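Local structure of putative pyrroline carboxylate reductase (Streptococcus pyogenes, 2AHR) at residues I6-V11 and L29-S34; V61-L66 and P85-A90; S53-I58 and H81-I86. The protein probably catalyses the NAD(P)H-dependent reduction of 1-pyrroline-5-carboxylate to L-proline, the last step of proline biosynthesis. One frame throughout, in Å; residues are numbered along the deposited sequence.

Contact 1 (I6-V11 and L29-S34). With NAP (NADP nicotinamide-adenine-dinucleotide phosphate), chain S.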
loop_
_atom_site.group_PDB
_atom_site.type_symbol
_atom_site.label_atom_id
_atom_site.label_comp_id
_atom_site.label_asym_id
_atom_site.label_seq_id
_atom_site.Cartn_x
_atom_site.Cartn_y
_atom_site.Cartn_z
ATOM N N ILE E 6 26.426 -44.407 -19.940
ATOM C CA ILE E 6 26.188 -43.144 -19.243
ATOM C C ILE E 6 25.889 -43.390 -17.761
ATOM O O ILE E 6 24.993 -44.169 -17.408
ATOM C CB ILE E 6 25.041 -42.312 -19.900
ATOM C CG1 ILE E 6 25.343 -42.058 -21.382
ATOM C CG2 ILE E 6 24.843 -40.980 -19.161
ATOM C CD1 ILE E 6 24.152 -41.607 -22.208
ATOM N N GLY E 7 26.648 -42.715 -16.903
ATOM C CA GLY E 7 26.427 -42.766 -15.472
ATOM C C GLY E 7 25.808 -41.482 -14.958
ATOM O O GLY E 7 26.182 -40.391 -15.390
ATOM N N ILE E 8 24.868 -41.614 -14.026
ATOM C CA ILE E 8 24.214 -40.459 -13.418
ATOM C C ILE E 8 24.521 -40.412 -11.924
ATOM O O ILE E 8 24.205 -41.343 -11.181
ATOM C CB ILE E 8 22.669 -40.457 -13.658
ATOM C CG1 ILE E 8 22.328 -40.494 -15.151
ATOM C CG2 ILE E 8 22.030 -39.210 -13.047
ATOM C CD1 ILE E 8 22.044 -41.879 -15.707
ATOM N N ILE E 9 25.146 -39.318 -11.497
ATOM C CA ILE E 9 25.466 -39.114 -10.091
ATOM C C ILE E 9 24.426 -38.190 -9.455
ATOM O O ILE E 9 24.289 -37.022 -9.846
ATOM C CB ILE E 9 26.903 -38.558 -9.906
ATOM C CG1 ILE E 9 27.945 -39.564 -10.429
ATOM C CG2 ILE E 9 27.167 -38.212 -8.441
ATOM C CD1 ILE E 9 29.355 -38.999 -10.537
ATOM N N GLY E 10 23.706 -38.726 -8.469
ATOM C CA GLY E 10 22.565 -38.040 -7.872
ATOM C C GLY E 10 21.323 -38.166 -8.736
ATOM O O GLY E 10 21.282 -37.662 -9.859
ATOM N N VAL E 11 20.313 -38.853 -8.217
ATOM C CA VAL E 11 19.077 -39.087 -8.964
ATOM C C VAL E 11 17.876 -38.698 -8.116
ATOM O O VAL E 11 17.322 -39.497 -7.351
ATOM C CB VAL E 11 18.961 -40.551 -9.474
ATOM C CG1 VAL E 11 17.689 -40.744 -10.293
ATOM C CG2 VAL E 11 20.176 -40.925 -10.303
ATOM N N LEU E 29 22.813 -47.385 -19.175
ATOM C CA LEU E 29 22.706 -46.458 -18.058
ATOM C C LEU E 29 23.093 -47.080 -16.727
ATOM O O LEU E 29 22.815 -48.253 -16.475
ATOM C CB LEU E 29 21.292 -45.852 -17.987
ATOM C CG LEU E 29 20.662 -45.400 -19.315
ATOM C CD1 LEU E 29 19.190 -45.051 -19.130
ATOM C CD2 LEU E 29 21.435 -44.245 -19.965
ATOM N N ILE E 30 23.735 -46.278 -15.881
ATOM C CA ILE E 30 24.065 -46.677 -14.514
ATOM C C ILE E 30 23.978 -45.460 -13.582
ATOM O O ILE E 30 24.355 -44.345 -13.967
ATOM C CB ILE E 30 25.447 -47.413 -14.434
ATOM C CG1 ILE E 30 25.776 -47.824 -12.985
ATOM C CG2 ILE E 30 26.562 -46.574 -15.089
ATOM C CD1 ILE E 30 26.709 -49.076 -12.848
ATOM N N ILE E 31 23.457 -45.677 -12.373
ATOM C CA ILE E 31 23.197 -44.585 -11.437
ATOM C C ILE E 31 24.031 -44.689 -10.159
ATOM O O ILE E 31 24.685 -45.708 -9.917
ATOM C CB ILE E 31 21.680 -44.430 -11.119
ATOM C CG1 ILE E 31 21.088 -45.695 -10.496
ATOM C CG2 ILE E 31 20.908 -44.065 -12.373
ATOM C CD1 ILE E 31 21.186 -45.744 -8.989
ATOM N N SER E 32 24.006 -43.624 -9.358
ATOM C CA SER E 32 24.767 -43.546 -8.120
ATOM C C SER E 32 24.141 -42.493 -7.184
ATOM O O SER E 32 24.129 -41.298 -7.501
ATOM C CB SER E 32 26.226 -43.209 -8.447
ATOM O OG SER E 32 27.062 -43.385 -7.323
ATOM N N GLY E 33 23.625 -42.939 -6.040
ATOM C CA GLY E 33 22.846 -42.074 -5.145
ATOM C C GLY E 33 23.630 -41.394 -4.038
ATOM O O GLY E 33 24.843 -41.273 -4.128
ATOM N N SER E 34 22.924 -40.947 -2.996
ATOM C CA SER E 34 23.533 -40.226 -1.863
ATOM C C SER E 34 24.224 -41.161 -0.876
ATOM O O SER E 34 25.163 -40.765 -0.181
ATOM C CB SER E 34 22.492 -39.367 -1.127
ATOM O OG SER E 34 21.490 -40.161 -0.507
HETATM P PA NAP S . 16.291 -33.081 -5.478
HETATM O O1A NAP S . 16.432 -32.624 -4.068
HETATM O O2A NAP S . 14.906 -33.577 -5.728
HETATM O O5B NAP S . 17.381 -34.206 -5.881
HETATM C C5B NAP S . 18.711 -34.178 -5.414
HETATM C C4B NAP S . 19.145 -35.622 -5.174
HETATM O O4B NAP S . 20.545 -35.728 -4.981
HETATM C C3B NAP S . 18.458 -36.210 -3.943
HETATM O O3B NAP S . 17.711 -37.336 -4.353
HETATM C C2B NAP S . 19.582 -36.590 -2.991
HETATM O O2B NAP S . 19.444 -37.869 -2.392
HETATM C C1B NAP S . 20.780 -36.653 -3.929
HETATM N N9A NAP S . 22.054 -36.461 -3.194
HETATM C C8A NAP S . 22.260 -35.757 -2.029
HETATM N N7A NAP S . 23.570 -35.856 -1.693
HETATM C C5A NAP S . 24.204 -36.619 -2.620
HETATM C C6A NAP S . 25.527 -37.044 -2.743
HETATM N N6A NAP S . 26.248 -37.181 -1.631
HETATM N N1A NAP S . 25.874 -37.831 -3.824
HETATM C C2A NAP S . 24.924 -38.214 -4.754
HETATM N N3A NAP S . 23.616 -37.799 -4.614
HETATM C C4A NAP S . 23.259 -37.011 -3.566
HETATM O O3 NAP S . 16.710 -31.875 -6.479
HETATM P PN NAP S . 16.169 -31.727 -8.000
HETATM O O1N NAP S . 14.945 -30.876 -7.946
HETATM O O2N NAP S . 16.102 -33.043 -8.689
HETATM O O5D NAP S . 17.354 -30.850 -8.661
HETATM C C5D NAP S . 18.566 -31.440 -9.078
HETATM C C4D NAP S . 19.273 -30.528 -10.079
HETATM O O4D NAP S . 18.451 -30.247 -11.196
HETATM C C3D NAP S . 19.642 -29.189 -9.450
HETATM O O3D NAP S . 20.994 -28.941 -9.750
HETATM C C2D NAP S . 18.743 -28.147 -10.104
HETATM O O2D NAP S . 19.443 -26.917 -10.259
HETATM C C1D NAP S . 18.353 -28.842 -11.426
HETATM N N1N NAP S . 16.996 -28.554 -11.960
HETATM C C2N NAP S . 15.858 -28.912 -11.264
HETATM C C3N NAP S . 14.593 -28.658 -11.804
HETATM C C7N NAP S . 13.345 -29.146 -11.129
HETATM O O7N NAP S . 12.126 -28.902 -11.792
HETATM N N7N NAP S . 13.406 -29.790 -9.956
HETATM C C4N NAP S . 14.486 -28.043 -13.058
HETATM C C5N NAP S . 15.631 -27.694 -13.760
HETATM C C6N NAP S . 16.880 -27.960 -13.196
HETATM P P2B NAP S . 18.431 -38.206 -1.175
HETATM O O1X NAP S . 18.758 -39.603 -0.676
HETATM O O2X NAP S . 18.647 -37.218 -0.052
HETATM O O3X NAP S . 16.989 -38.147 -1.651
#
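Ile-31 CG2 meets Ile-8 CD1 of the neighbouring strand at 4.1 Å and Val-11 CG2 of the turn that follows it at 3.8 Å, the valine crossing it at about a right angle. With chi1 at 60°, CG1 of Ile-31 sits between the backbone N and the carbonyl carbon, and CG2, anti to the carbonyl carbon, faces these two side chains. On the face that carries Ile-8 and Ile-31, Ile-6 CB also rests against Leu-29 CD2 at 4.1 Å. On the other face Gly-7 offers no side chain, and Ile-30 CG2 lies 3.8 Å from Gly-7 CA. Strands 5-9 and 28-32 run parallel in this Rossmann beta-alpha-beta unit, with helix 13-22 as the crossover. Ile-30 N bonds to Ile-6 O, Ile-8 N to Ile-30 O and Gly-10 N to Ser-32 O (2.8 Å). Beyond the strand ends lies NADP: Gly-10 CA is 3.4 Å from adenine N3A, and Ser-34 OG donates to the 2'-phosphate oxygen O1X at 2.8 Å. Farther out, Ile-42 of helix 36-46 packs on both Val-11 and Ile-31, while Ser-32 OG is hydrogen-bonded to His-54.

Contact 2 (V61-L66 and P85-A90); sequences VDLVIL and PIISMA. With NAP (NADP nicotinamide-adenine-dinucleotide phosphate), chain S.
The pyrrolidine ring of Pro-85 is met at two of its corners: Leu-63 CD1 touches CB at 3.7 Å, the two side chains crossing at about a right angle, and the carbonyl O of Asp-62 lies 3.5 Å from CD. The peptide groups that follow are joined by three hydrogen bonds. Val-64 N reaches Pro-85 O at 3.1 Å, Ile-87 N gives to Val-64 O, and Leu-66 N closes on Ile-87 O at 2.8 Å.

On one face of the sheet Val-64 and Ile-86 lie side by side, pointing the same way, while Leu-66 slants across Ile-86 and sets CD1 against its CG2. Helices 73-77 and 95-102 cover this side through Phe-73 and Leu-98. On the other face Ile-65 and Ile-87 also run alongside each other. Ile-87 CD1 touches both Ile-65 CG1 and Leu-63 CD2, at 3.8 and 3.7 Å; Leu-63 gets there with CG anti to its backbone N (chi1 -176°).

Past the strand, Met-89, modelled as selenomethionine, bends at chi3 (54°) and brings CE to 3.8 Å from Ile-65 CG2. Ser-88 OG accepts from Ala-90 N in an ST turn, and Ala-90 CA then lies 3.2 Å from O3D of the nicotinamide ribose. Strand 63-66, helix 73-77 and strand 86-88 form a beta-alpha-beta unit of the Rossmann fold, whose C-terminal strand ends supply the dinucleotide site.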
loop_
_atom_site.group_PDB
_atom_site.type_symbol
_atom_site.label_atom_id
_atom_site.label_comp_id
_atom_site.label_asym_id
_atom_site.label_seq_id
_atom_site.Cartn_x
_atom_site.Cartn_y
_atom_site.Cartn_z
ATOM N N VAL E 61 32.313 -45.598 -17.257
ATOM C CA VAL E 61 31.364 -44.821 -18.052
ATOM C C VAL E 61 32.027 -43.928 -19.125
ATOM O O VAL E 61 33.172 -43.518 -18.959
ATOM C CB VAL E 61 30.484 -44.028 -17.058
ATOM C CG1 VAL E 61 30.342 -42.577 -17.422
ATOM C CG2 VAL E 61 29.168 -44.734 -16.828
ATOM N N ASP E 62 31.321 -43.647 -20.223
ATOM C CA ASP E 62 31.847 -42.773 -21.305
ATOM C C ASP E 62 31.450 -41.305 -21.170
ATOM O O ASP E 62 32.003 -40.436 -21.851
ATOM C CB ASP E 62 31.377 -43.248 -22.682
ATOM C CG ASP E 62 31.653 -44.709 -22.919
ATOM O OD1 ASP E 62 32.791 -45.044 -23.323
ATOM O OD2 ASP E 62 30.727 -45.519 -22.704
ATOM N N LEU E 63 30.471 -41.051 -20.310
ATOM C CA LEU E 63 29.870 -39.740 -20.134
ATOM C C LEU E 63 29.172 -39.738 -18.790
ATOM O O LEU E 63 28.467 -40.688 -18.457
ATOM C CB LEU E 63 28.866 -39.483 -21.256
ATOM C CG LEU E 63 28.160 -38.126 -21.354
ATOM C CD1 LEU E 63 29.080 -37.036 -21.885
ATOM C CD2 LEU E 63 26.944 -38.254 -22.252
ATOM N N VAL E 64 29.388 -38.684 -18.012
ATOM C CA VAL E 64 28.714 -38.509 -16.722
ATOM C C VAL E 64 27.636 -37.418 -16.806
ATOM O O VAL E 64 27.820 -36.382 -17.461
ATOM C CB VAL E 64 29.733 -38.167 -15.612
ATOM C CG1 VAL E 64 29.043 -37.666 -14.344
ATOM C CG2 VAL E 64 30.613 -39.382 -15.313
ATOM N N ILE E 65 26.517 -37.663 -16.131
ATOM C CA ILE E 65 25.493 -36.650 -15.958
ATOM C C ILE E 65 25.338 -36.380 -14.464
ATOM O O ILE E 65 25.150 -37.303 -13.668
ATOM C CB ILE E 65 24.147 -37.062 -16.635
ATOM C CG1 ILE E 65 24.309 -37.092 -18.162
ATOM C CG2 ILE E 65 23.017 -36.118 -16.249
ATOM C CD1 ILE E 65 23.135 -37.713 -18.905
ATOM N N LEU E 66 25.433 -35.106 -14.092
ATOM C CA LEU E 66 25.271 -34.699 -12.707
ATOM C C LEU E 66 23.840 -34.273 -12.356
ATOM O O LEU E 66 23.340 -33.257 -12.851
ATOM C CB LEU E 66 26.253 -33.568 -12.371
ATOM C CG LEU E 66 27.746 -33.904 -12.413
ATOM C CD1 LEU E 66 28.585 -32.619 -12.289
ATOM C CD2 LEU E 66 28.103 -34.893 -11.307
ATOM N N PRO E 85 33.778 -36.720 -20.581
ATOM C CA PRO E 85 32.977 -35.490 -20.582
ATOM C C PRO E 85 31.859 -35.548 -19.528
ATOM O O PRO E 85 31.375 -36.629 -19.186
ATOM C CB PRO E 85 32.392 -35.453 -22.001
ATOM C CG PRO E 85 33.329 -36.287 -22.821
ATOM C CD PRO E 85 33.736 -37.395 -21.894
ATOM N N ILE E 86 31.486 -34.392 -18.992
ATOM C CA ILE E 86 30.464 -34.315 -17.957
ATOM C C ILE E 86 29.376 -33.322 -18.366
ATOM O O ILE E 86 29.669 -32.257 -18.926
ATOM C CB ILE E 86 31.081 -33.890 -16.597
ATOM C CG1 ILE E 86 32.170 -34.876 -16.159
ATOM C CG2 ILE E 86 30.024 -33.772 -15.503
ATOM C CD1 ILE E 86 33.212 -34.245 -15.233
ATOM N N ILE E 87 28.123 -33.689 -18.083
ATOM C CA ILE E 87 26.978 -32.804 -18.251
ATOM C C ILE E 87 26.434 -32.418 -16.887
ATOM O O ILE E 87 26.071 -33.285 -16.080
ATOM C CB ILE E 87 25.840 -33.469 -19.072
ATOM C CG1 ILE E 87 26.339 -33.926 -20.454
ATOM C CG2 ILE E 87 24.629 -32.525 -19.204
ATOM C CD1 ILE E 87 25.456 -35.018 -21.094
ATOM N N SER E 88 26.378 -31.112 -16.638
ATOM C CA SER E 88 25.724 -30.572 -15.449
ATOM C C SER E 88 24.338 -30.059 -15.791
ATOM O O SER E 88 24.148 -29.352 -16.803
ATOM C CB SER E 88 26.567 -29.446 -14.830
ATOM O OG SER E 88 25.873 -28.753 -13.794
HETATM N N MSE E 89 23.366 -30.400 -14.952
HETATM C CA MSE E 89 22.003 -29.844 -15.113
HETATM C C MSE E 89 21.684 -28.725 -14.093
HETATM O O MSE E 89 20.571 -28.189 -14.058
HETATM C CB MSE E 89 20.944 -30.954 -15.112
HETATM C CG MSE E 89 20.516 -31.492 -13.744
HETATM SE SE MSE E 89 19.273 -32.851 -13.819
HETATM C CE MSE E 89 20.143 -33.966 -14.914
ATOM N N ALA E 90 22.688 -28.358 -13.296
ATOM C CA ALA E 90 22.497 -27.504 -12.143
ATOM C C ALA E 90 22.348 -26.041 -12.528
ATOM O O ALA E 90 23.086 -25.538 -13.372
ATOM C CB ALA E 90 23.652 -27.666 -11.173
HETATM P PA NAP S . 16.291 -33.081 -5.478
HETATM O O1A NAP S . 16.432 -32.624 -4.068
HETATM O O2A NAP S . 14.906 -33.577 -5.728
HETATM O O5B NAP S . 17.381 -34.206 -5.881
HETATM C C5B NAP S . 18.711 -34.178 -5.414
HETATM C C4B NAP S . 19.145 -35.622 -5.174
HETATM O O4B NAP S . 20.545 -35.728 -4.981
HETATM C C3B NAP S . 18.458 -36.210 -3.943
HETATM O O3B NAP S . 17.711 -37.336 -4.353
HETATM C C2B NAP S . 19.582 -36.590 -2.991
HETATM O O2B NAP S . 19.444 -37.869 -2.392
HETATM C C1B NAP S . 20.780 -36.653 -3.929
HETATM N N9A NAP S . 22.054 -36.461 -3.194
HETATM C C8A NAP S . 22.260 -35.757 -2.029
HETATM N N7A NAP S . 23.570 -35.856 -1.693
HETATM C C5A NAP S . 24.204 -36.619 -2.620
HETATM C C6A NAP S . 25.527 -37.044 -2.743
HETATM N N6A NAP S . 26.248 -37.181 -1.631
HETATM N N1A NAP S . 25.874 -37.831 -3.824
HETATM C C2A NAP S . 24.924 -38.214 -4.754
HETATM N N3A NAP S . 23.616 -37.799 -4.614
HETATM C C4A NAP S . 23.259 -37.011 -3.566
HETATM O O3 NAP S . 16.710 -31.875 -6.479
HETATM P PN NAP S . 16.169 -31.727 -8.000
HETATM O O1N NAP S . 14.945 -30.876 -7.946
HETATM O O2N NAP S . 16.102 -33.043 -8.689
HETATM O O5D NAP S . 17.354 -30.850 -8.661
HETATM C C5D NAP S . 18.566 -31.440 -9.078
HETATM C C4D NAP S . 19.273 -30.528 -10.079
HETATM O O4D NAP S . 18.451 -30.247 -11.196
HETATM C C3D NAP S . 19.642 -29.189 -9.450
HETATM O O3D NAP S . 20.994 -28.941 -9.750
HETATM C C2D NAP S . 18.743 -28.147 -10.104
HETATM O O2D NAP S . 19.443 -26.917 -10.259
HETATM C C1D NAP S . 18.353 -28.842 -11.426
HETATM N N1N NAP S . 16.996 -28.554 -11.960
HETATM C C2N NAP S . 15.858 -28.912 -11.264
HETATM C C3N NAP S . 14.593 -28.658 -11.804
HETATM C C7N NAP S . 13.345 -29.146 -11.129
HETATM O O7N NAP S . 12.126 -28.902 -11.792
HETATM N N7N NAP S . 13.406 -29.790 -9.956
HETATM C C4N NAP S . 14.486 -28.043 -13.058
HETATM C C5N NAP S . 15.631 -27.694 -13.760
HETATM C C6N NAP S . 16.880 -27.960 -13.196
HETATM P P2B NAP S . 18.431 -38.206 -1.175
HETATM O O1X NAP S . 18.758 -39.603 -0.676
HETATM O O2X NAP S . 18.647 -37.218 -0.052
HETATM O O3X NAP S . 16.989 -38.147 -1.651
#

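Contact 3 (S53-I58 and H81-I86); sequences SHQDLI and HFKQPI. With NAP (NADP nicotinamide-adenine-dinucleotide phosphate), chain S.
Gln-55 sets its carboxamide against the backbone of His-81, taking the N-H and meeting the C=O of the same residue. This joins the short helix 54-58 of the Rossmann domain, N-capped by Ser-53 through a bond from Asp-56 N to OG, to the loop leading into strand 86-88. Gln-55 OE1 accepts from His-81 N at 2.8 Å on a lone pair in the carbonyl plane, and NE2 donates to His-81 O at 3.2 Å within its own amide plane. Together the two bonds fix the flip of the amide. CG of Gln-55 is anti to the backbone N (chi1 -161°) and the chain bends at chi2, which carries the amide to the loop; its plane stands 44° from that of the His-81 imidazole. NE2 also has Asp-59 OD1 as a partner.

Ile-58 is turned at about a right angle to Phe-82. Its CD1 sits over one face of the ring in a CH-pi contact, 3.8 Å from the centroid and offset toward the rim on the side of CE2. CG2, its other branch, lies against Lys-83 CD at 3.8 Å.

Gln-84 crosses Ile-58 and gives NE2 to the helix-end carbonyl Ile-58 O at 2.9 Å; the same nitrogen bonds to Val-61 O. Its OE1 takes the amide of Lys-83 from well above the carbonyl plane (58°). At the opposite end of the helix His-54 presents the edge of its ring to the adenine of NADP, NE2 donating to N1A at 3.0 Å.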
loop_
_atom_site.group_PDB
_atom_site.type_symbol
_atom_site.label_atom_id
_atom_site.label_comp_id
_atom_site.label_asym_id
_atom_site.label_seq_id
_atom_site.Cartn_x
_atom_site.Cartn_y
_atom_site.Cartn_z
ATOM N N SER E 53 30.037 -46.927 -5.725
ATOM C CA SER E 53 30.482 -45.592 -5.315
ATOM C C SER E 53 30.437 -44.688 -6.541
ATOM O O SER E 53 30.235 -45.175 -7.655
ATOM C CB SER E 53 31.916 -45.647 -4.768
ATOM O OG SER E 53 32.865 -45.833 -5.813
ATOM N N HIS E 54 30.646 -43.384 -6.351
ATOM C CA HIS E 54 30.724 -42.464 -7.495
ATOM C C HIS E 54 31.965 -42.746 -8.328
ATOM O O HIS E 54 31.918 -42.677 -9.551
ATOM C CB HIS E 54 30.700 -40.984 -7.080
ATOM C CG HIS E 54 29.470 -40.574 -6.335
ATOM N ND1 HIS E 54 28.241 -41.163 -6.538
ATOM C CD2 HIS E 54 29.276 -39.613 -5.400
ATOM C CE1 HIS E 54 27.349 -40.600 -5.744
ATOM N NE2 HIS E 54 27.951 -39.657 -5.043
ATOM N N GLN E 55 33.074 -43.061 -7.665
ATOM C CA GLN E 55 34.300 -43.410 -8.385
ATOM C C GLN E 55 34.107 -44.703 -9.171
ATOM O O GLN E 55 34.554 -44.808 -10.314
ATOM C CB GLN E 55 35.507 -43.493 -7.443
ATOM C CG GLN E 55 36.868 -43.385 -8.151
ATOM C CD GLN E 55 37.053 -42.090 -8.945
ATOM O OE1 GLN E 55 37.034 -40.990 -8.390
ATOM N NE2 GLN E 55 37.260 -42.226 -10.247
ATOM N N ASP E 56 33.414 -45.666 -8.558
ATOM C CA ASP E 56 33.051 -46.931 -9.209
ATOM C C ASP E 56 32.235 -46.653 -10.481
ATOM O O ASP E 56 32.479 -47.259 -11.532
ATOM C CB ASP E 56 32.285 -47.839 -8.231
ATOM C CG ASP E 56 31.892 -49.190 -8.844
ATOM O OD1 ASP E 56 30.686 -49.539 -8.804
ATOM O OD2 ASP E 56 32.786 -49.910 -9.353
ATOM N N LEU E 57 31.280 -45.723 -10.376
ATOM C CA LEU E 57 30.548 -45.186 -11.531
ATOM C C LEU E 57 31.512 -44.595 -12.584
ATOM O O LEU E 57 31.501 -45.009 -13.753
ATOM C CB LEU E 57 29.537 -44.133 -11.041
ATOM C CG LEU E 57 28.589 -43.264 -11.886
ATOM C CD1 LEU E 57 29.308 -42.437 -12.968
ATOM C CD2 LEU E 57 27.451 -44.075 -12.469
ATOM N N ILE E 58 32.357 -43.655 -12.154
ATOM C CA ILE E 58 33.266 -42.926 -13.055
ATOM C C ILE E 58 34.196 -43.833 -13.887
ATOM O O ILE E 58 34.463 -43.548 -15.059
ATOM C CB ILE E 58 34.102 -41.842 -12.298
ATOM C CG1 ILE E 58 33.185 -40.783 -11.667
ATOM C CG2 ILE E 58 35.077 -41.155 -13.241
ATOM C CD1 ILE E 58 33.831 -39.987 -10.525
ATOM N N HIS E 81 37.779 -38.381 -9.228
ATOM C CA HIS E 81 38.685 -38.185 -10.371
ATOM C C HIS E 81 37.984 -38.496 -11.692
ATOM O O HIS E 81 37.775 -39.659 -12.030
ATOM C CB HIS E 81 39.983 -39.015 -10.244
ATOM C CG HIS E 81 40.552 -39.057 -8.854
ATOM N ND1 HIS E 81 41.453 -38.123 -8.386
ATOM C CD2 HIS E 81 40.350 -39.930 -7.836
ATOM C CE1 HIS E 81 41.778 -38.416 -7.138
ATOM N NE2 HIS E 81 41.127 -39.510 -6.782
ATOM N N PHE E 82 37.640 -37.457 -12.447
ATOM C CA PHE E 82 36.835 -37.635 -13.661
ATOM C C PHE E 82 37.699 -37.924 -14.891
ATOM O O PHE E 82 38.847 -37.495 -14.962
ATOM C CB PHE E 82 35.863 -36.455 -13.864
ATOM C CG PHE E 82 34.704 -36.459 -12.893
ATOM C CD1 PHE E 82 34.788 -35.779 -11.677
ATOM C CD2 PHE E 82 33.528 -37.165 -13.183
ATOM C CE1 PHE E 82 33.722 -35.791 -10.764
ATOM C CE2 PHE E 82 32.456 -37.182 -12.279
ATOM C CZ PHE E 82 32.561 -36.497 -11.065
ATOM N N LYS E 83 37.136 -38.664 -15.845
ATOM C CA LYS E 83 37.900 -39.286 -16.923
ATOM C C LYS E 83 37.179 -39.191 -18.273
ATOM O O LYS E 83 37.654 -39.719 -19.293
ATOM C CB LYS E 83 38.129 -40.762 -16.575
ATOM C CG LYS E 83 38.848 -41.003 -15.235
ATOM C CD LYS E 83 38.421 -42.338 -14.604
ATOM C CE LYS E 83 39.546 -42.978 -13.763
ATOM N NZ LYS E 83 40.022 -42.156 -12.589
ATOM N N GLN E 84 36.026 -38.520 -18.272
ATOM C CA GLN E 84 35.162 -38.418 -19.451
ATOM C C GLN E 84 34.432 -37.081 -19.449
ATOM O O GLN E 84 34.441 -36.389 -18.427
ATOM C CB GLN E 84 34.134 -39.544 -19.447
ATOM C CG GLN E 84 33.226 -39.523 -18.242
ATOM C CD GLN E 84 33.912 -40.058 -17.011
ATOM O OE1 GLN E 84 34.277 -39.300 -16.109
ATOM N NE2 GLN E 84 34.104 -41.375 -16.968
ATOM N N PRO E 85 33.778 -36.720 -20.581
ATOM C CA PRO E 85 32.977 -35.490 -20.582
ATOM C C PRO E 85 31.859 -35.548 -19.528
ATOM O O PRO E 85 31.375 -36.629 -19.186
ATOM C CB PRO E 85 32.392 -35.453 -22.001
ATOM C CG PRO E 85 33.329 -36.287 -22.821
ATOM C CD PRO E 85 33.736 -37.395 -21.894
ATOM N N ILE E 86 31.486 -34.392 -18.992
ATOM C CA ILE E 86 30.464 -34.315 -17.957
ATOM C C ILE E 86 29.376 -33.322 -18.366
ATOM O O ILE E 86 29.669 -32.257 -18.926
ATOM C CB ILE E 86 31.081 -33.890 -16.597
ATOM C CG1 ILE E 86 32.170 -34.876 -16.159
ATOM C CG2 ILE E 86 30.024 -33.772 -15.503
ATOM C CD1 ILE E 86 33.212 -34.245 -15.233
HETATM P PA NAP S . 16.291 -33.081 -5.478
HETATM O O1A NAP S . 16.432 -32.624 -4.068
HETATM O O2A NAP S . 14.906 -33.577 -5.728
HETATM O O5B NAP S . 17.381 -34.206 -5.881
HETATM C C5B NAP S . 18.711 -34.178 -5.414
HETATM C C4B NAP S . 19.145 -35.622 -5.174
HETATM O O4B NAP S . 20.545 -35.728 -4.981
HETATM C C3B NAP S . 18.458 -36.210 -3.943
HETATM O O3B NAP S . 17.711 -37.336 -4.353
HETATM C C2B NAP S . 19.582 -36.590 -2.991
HETATM O O2B NAP S . 19.444 -37.869 -2.392
HETATM C C1B NAP S . 20.780 -36.653 -3.929
HETATM N N9A NAP S . 22.054 -36.461 -3.194
HETATM C C8A NAP S . 22.260 -35.757 -2.029
HETATM N N7A NAP S . 23.570 -35.856 -1.693
HETATM C C5A NAP S . 24.204 -36.619 -2.620
HETATM C C6A NAP S . 25.527 -37.044 -2.743
HETATM N N6A NAP S . 26.248 -37.181 -1.631
HETATM N N1A NAP S . 25.874 -37.831 -3.824
HETATM C C2A NAP S . 24.924 -38.214 -4.754
HETATM N N3A NAP S . 23.616 -37.799 -4.614
HETATM C C4A NAP S . 23.259 -37.011 -3.566
HETATM O O3 NAP S . 16.710 -31.875 -6.479
HETATM P PN NAP S . 16.169 -31.727 -8.000
HETATM O O1N NAP S . 14.945 -30.876 -7.946
HETATM O O2N NAP S . 16.102 -33.043 -8.689
HETATM O O5D NAP S . 17.354 -30.850 -8.661
HETATM C C5D NAP S . 18.566 -31.440 -9.078
HETATM C C4D NAP S . 19.273 -30.528 -10.079
HETATM O O4D NAP S . 18.451 -30.247 -11.196
HETATM C C3D NAP S . 19.642 -29.189 -9.450
HETATM O O3D NAP S . 20.994 -28.941 -9.750
HETATM C C2D NAP S . 18.743 -28.147 -10.104
HETATM O O2D NAP S . 19.443 -26.917 -10.259
HETATM C C1D NAP S . 18.353 -28.842 -11.426
HETATM N N1N NAP S . 16.996 -28.554 -11.960
HETATM C C2N NAP S . 15.858 -28.912 -11.264
HETATM C C3N NAP S . 14.593 -28.658 -11.804
HETATM C C7N NAP S . 13.345 -29.146 -11.129
HETATM O O7N NAP S . 12.126 -28.902 -11.792
HETATM N N7N NAP S . 13.406 -29.790 -9.956
HETATM C C4N NAP S . 14.486 -28.043 -13.058
HETATM C C5N NAP S . 15.631 -27.694 -13.760
HETATM C C6N NAP S . 16.880 -27.960 -13.196
HETATM P P2B NAP S . 18.431 -38.206 -1.175
HETATM O O1X NAP S . 18.758 -39.603 -0.676
HETATM O O2X NAP S . 18.647 -37.218 -0.052
HETATM O O3X NAP S . 16.989 -38.147 -1.651
#

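How the contacts relate
All three contacts lie in the N-terminal NADP-binding region, their centres 9 to 10 Å apart. Contacts 1 and 2 belong to one sheet: strands 5-9 and 63-66 are neighbours, giving the parallel order 28-32, 5-9, 63-66, 86-88, with Gly-7 and Ile-9 probably hydrogen-bonded to Ile-65. Along the chain contact 1 closes before the other two open. Contact 3 starts just before contact 2 and ends on its second segment, sharing Pro-85 and Ile-86, so helix 54-58, which packs on Gly-7 and Ile-9 of strand 5-9, is tied to the loop that leads into strand 86-88. Each contact reaches NADP: contacts 1 and 3 at the adenosine half, contact 2 at the nicotinamide ribose.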